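Local structure of HTH cro/C1-type domain-containing protein (Pseudomonas aeruginosa, 4O8B) at residues 32-35 with 36-40; 16-19 with 20-24. The protein probably binds specific promoter DNA through a Cro/C1-type helix-turn-helix domain and acts as a transcriptional activator, controlling motility and biofilm formation through the small RNA rsmZ. One frame throughout, in Å; residues are numbered along the deposited sequence.

Contact 1 of 2, residues 32-35 with 36-40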
# COMPACT_ATOMS: atom_id res chain seq x y z
N SER A 32 -4.45 24.30 3.09
CA SER A 32 -3.25 24.18 2.27
C SER A 32 -1.99 24.00 3.11
O SER A 32 -1.01 23.40 2.65
CB SER A 32 -3.10 25.40 1.37
OG SER A 32 -2.83 26.57 2.12
N ALA A 33 -2.01 24.51 4.34
CA ALA A 33 -0.85 24.39 5.23
C ALA A 33 -0.77 22.95 5.74
O ALA A 33 0.28 22.30 5.64
CB ALA A 33 -0.99 25.35 6.40
N ARG A 34 -1.88 22.47 6.29
CA ARG A 34 -1.95 21.10 6.83
C ARG A 34 -1.51 20.09 5.77
O ARG A 34 -0.74 19.17 6.07
CB ARG A 34 -3.39 20.79 7.25
CG ARG A 34 -3.98 21.76 8.28
CD ARG A 34 -3.65 21.33 9.70
NE ARG A 34 -4.07 19.95 9.96
CZ ARG A 34 -5.33 19.55 10.05
NH1 ARG A 34 -6.32 20.43 9.92
NH2 ARG A 34 -5.61 18.27 10.27
N MET A 35 -1.99 20.26 4.55
CA MET A 35 -1.65 19.37 3.45
C MET A 35 -0.16 19.37 3.13
O MET A 35 0.44 18.31 2.95
CB MET A 35 -2.43 19.74 2.19
CG MET A 35 -3.78 19.03 2.05
SD MET A 35 -3.72 17.29 2.56
CE MET A 35 -5.19 17.18 3.56
N ASN A 36 0.43 20.56 3.06
CA ASN A 36 1.85 20.66 2.75
C ASN A 36 2.67 19.87 3.75
O ASN A 36 3.65 19.22 3.38
CB ASN A 36 2.29 22.13 2.74
CG ASN A 36 3.50 22.36 1.87
OD1 ASN A 36 3.51 21.99 0.69
ND2 ASN A 36 4.54 22.98 2.44
N GLN A 37 2.28 19.92 5.02
CA GLN A 37 2.99 19.18 6.06
C GLN A 37 2.94 17.68 5.74
O GLN A 37 3.92 16.97 5.93
CB GLN A 37 2.37 19.44 7.43
CG GLN A 37 2.64 20.83 7.98
CD GLN A 37 4.12 21.08 8.24
OE1 GLN A 37 4.94 21.03 7.32
NE2 GLN A 37 4.46 21.35 9.49
N TYR A 38 1.79 17.21 5.27
CA TYR A 38 1.63 15.81 4.92
C TYR A 38 2.51 15.44 3.73
O TYR A 38 3.26 14.46 3.78
CB TYR A 38 0.17 15.48 4.58
CG TYR A 38 -0.77 15.36 5.76
CD1 TYR A 38 -0.31 14.96 7.01
CD2 TYR A 38 -2.13 15.60 5.60
CE1 TYR A 38 -1.18 14.77 8.08
CE2 TYR A 38 -3.02 15.41 6.66
CZ TYR A 38 -2.54 15.02 7.90
OH TYR A 38 -3.42 14.83 8.94
N GLU A 39 2.40 16.23 2.66
CA GLU A 39 3.17 15.98 1.45
C GLU A 39 4.67 16.14 1.67
O GLU A 39 5.48 15.64 0.89
CB GLU A 39 2.70 16.92 0.34
CG GLU A 39 1.22 16.80 0.03
CD GLU A 39 0.82 17.58 -1.20
OE1 GLU A 39 -0.29 17.34 -1.72
OE2 GLU A 39 1.60 18.45 -1.65
N ARG A 40 5.03 16.86 2.73
CA ARG A 40 6.44 17.07 3.05
C ARG A 40 6.85 15.97 4.02
O ARG A 40 8.03 15.78 4.31
CB ARG A 40 6.63 18.44 3.72
CG ARG A 40 8.07 18.90 3.78
CD ARG A 40 8.51 19.47 2.43
NE ARG A 40 7.82 20.72 2.12
CZ ARG A 40 7.97 21.84 2.82
NH1 ARG A 40 8.78 21.87 3.87
NH2 ARG A 40 7.30 22.93 2.47

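Contact 2 of 2, residues 16-19 with 20-24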
# COMPACT_ATOMS: atom_id res chain seq x y z
N SER A 16 -6.06 21.32 -5.69
CA SER A 16 -5.07 22.24 -5.15
C SER A 16 -4.89 21.81 -3.70
O SER A 16 -5.80 21.22 -3.11
CB SER A 16 -5.58 23.68 -5.21
OG SER A 16 -6.40 23.99 -4.09
N GLN A 17 -3.73 22.08 -3.12
CA GLN A 17 -3.47 21.70 -1.74
C GLN A 17 -4.61 22.10 -0.81
O GLN A 17 -4.89 21.41 0.18
CB GLN A 17 -2.16 22.31 -1.23
CG GLN A 17 -0.93 21.46 -1.50
CD GLN A 17 0.31 22.01 -0.83
OE1 GLN A 17 0.48 23.22 -0.74
NE2 GLN A 17 1.19 21.12 -0.38
N LYS A 18 -5.28 23.21 -1.12
CA LYS A 18 -6.38 23.68 -0.31
C LYS A 18 -7.64 22.86 -0.58
O LYS A 18 -8.36 22.50 0.35
CB LYS A 18 -6.65 25.16 -0.59
CG LYS A 18 -7.80 25.74 0.22
CD LYS A 18 -8.01 27.22 -0.10
CE LYS A 18 -9.27 27.75 0.56
NZ LYS A 18 -9.62 29.12 0.07
N GLN A 19 -7.91 22.58 -1.84
CA GLN A 19 -9.08 21.81 -2.22
C GLN A 19 -9.06 20.44 -1.56
O GLN A 19 -10.03 20.03 -0.91
CB GLN A 19 -9.17 21.65 -3.75
CG GLN A 19 -9.84 22.81 -4.46
CD GLN A 19 -9.66 22.74 -5.97
OE1 GLN A 19 -8.56 22.45 -6.46
NE2 GLN A 19 -10.72 23.03 -6.71
N LEU A 20 -7.95 19.72 -1.72
CA LEU A 20 -7.82 18.39 -1.12
C LEU A 20 -7.97 18.52 0.39
O LEU A 20 -8.64 17.73 1.04
CB LEU A 20 -6.47 17.78 -1.47
CG LEU A 20 -6.12 16.41 -0.85
CD1 LEU A 20 -7.34 15.50 -0.88
CD2 LEU A 20 -4.97 15.78 -1.61
N GLY A 21 -7.31 19.55 0.95
CA GLY A 21 -7.36 19.78 2.37
C GLY A 21 -8.78 19.95 2.89
O GLY A 21 -9.15 19.38 3.92
N MET A 22 -9.58 20.75 2.19
CA MET A 22 -10.95 20.97 2.62
C MET A 22 -11.86 19.78 2.32
O MET A 22 -12.80 19.51 3.06
CB MET A 22 -11.53 22.23 1.95
CG MET A 22 -10.86 23.52 2.38
SD MET A 22 -11.89 24.96 2.02
CE MET A 22 -11.70 25.07 0.25
N LEU A 23 -11.57 19.08 1.23
CA LEU A 23 -12.37 17.92 0.85
C LEU A 23 -12.34 16.84 1.93
O LEU A 23 -13.11 15.87 1.88
CB LEU A 23 -11.89 17.34 -0.48
CG LEU A 23 -12.55 17.97 -1.71
CD1 LEU A 23 -11.80 17.55 -2.97
CD2 LEU A 23 -14.01 17.54 -1.79
N VAL A 24 -11.46 17.00 2.92
CA VAL A 24 -11.37 16.04 4.01
C VAL A 24 -11.73 16.67 5.36
O VAL A 24 -11.34 16.16 6.40
CB VAL A 24 -9.97 15.39 4.09
CG1 VAL A 24 -9.86 14.26 3.08
CG2 VAL A 24 -8.89 16.43 3.83

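Contact 1 of 2, residues 32-35 with 36-40
Met-35 and Tyr-38, three residues apart on helix 28-39, meet as a Met-aromatic contact at the ring edge. The sulfur SD of Met-35 is 5.2 Å from the centroid of the Tyr-38 ring and 83° off its normal, so it lies practically in the ring plane; the closest ring atom is CD2 of Tyr-38, 3.8 Å from SD. The bends at chi2 (-40°) and chi3 of Met-35 carry the thioether to the CD2 side of the ring, where the methyl CE also ends. One face of the ring is turned to the backbone instead: CG of Tyr-38 stands 3.8 Å from Arg-34 O, the atom that also accepts from Tyr-38 N at 3.3 Å. One turn on from Met-35, Glu-39 N donates to Met-35 O at 2.9 Å, and CG of Glu-39 lies 3.4 Å from that oxygen.

Helix 28-39 follows helix 17-22 in the helix-turn-helix and, as in relatives, is probably the recognition helix. This side of it packs inward, Met-35 on Leu-53 of helix 47-57 and Tyr-38 on Leu-6 of helix 3-13. Buried Glu-39 forms salt bridges with Arg-10 and Lys-7, which would offset the cost of burying its carboxylate and probably favour the ionised form.

Contact 2 of 2, residues 16-19 with 20-24
Lys-18 and Met-22, one helical turn apart, touch through apolar carbons: the methyl CE of Met-22 is 3.6 Å from the methylene CE of Lys-18. The lysine is stretched out, CG anti to the backbone N (chi1 180°) and every later torsion close to 180°, while Met-22 turns at chi3 (-74°) to bring its methyl alongside the lysine methylenes. Under this pair, Met-22 N donates to Lys-18 O at 2.8 Å, and CG of Met-22 leans on the same carbonyl oxygen.

The pair one residue further on is built alike. Leu-23 N reaches Gln-19 O at 2.8 Å, and CB and CG of Leu-23 also lie against that oxygen. Nearer the start of the helix, Leu-20 N and Gly-21 N donate to Ser-16 O and Gln-17 O.

What sets this first turn is a capping box. OG of the N-cap residue Ser-16 accepts from Gln-19 N at 3.1 Å and more weakly from Lys-18 N. In return, Ser-16 N donates to OE1 of Gln-19 at 2.8 Å, in the carbonyl plane and on a lone pair. The amide of Gln-19 is thereby given an orientation by the backbone it caps.

Further out, helix 17-22 is the first helix of the helix-turn-helix. Leu-20 is buried against Leu-53 and Val-56 of helix 47-57, while Met-22, partly exposed, is shared between Lys-18 and helix 28-39, where it packs on Glu-28 and Ala-31. The box thus engages the N-H groups of Ser-16 and Gln-19, and weakly that of Lys-18, within the first turn itself.

Contacts 1 and 2 lie on successive helices of the helix-turn-helix domain, their centres about 10 Å apart. Both are partly buried, each combining two buried residues with exposed ones. Contact 2 starts its short helix with a capping box, whereas contact 1, late in the longer helix 28-39, combines a sulfur-aromatic edge with a buried carboxylate. Gln-17 joins them: its NE2 is 2.7 Å from OD1 of Asn-36 and 3.0 Å from OE2 of Glu-39, both probable hydrogen bonds. Apolar packing runs beside this polar bridge, with CE of Met-35 3.6 Å from CA of Gly-21. Helix 47-57 backs both contacts.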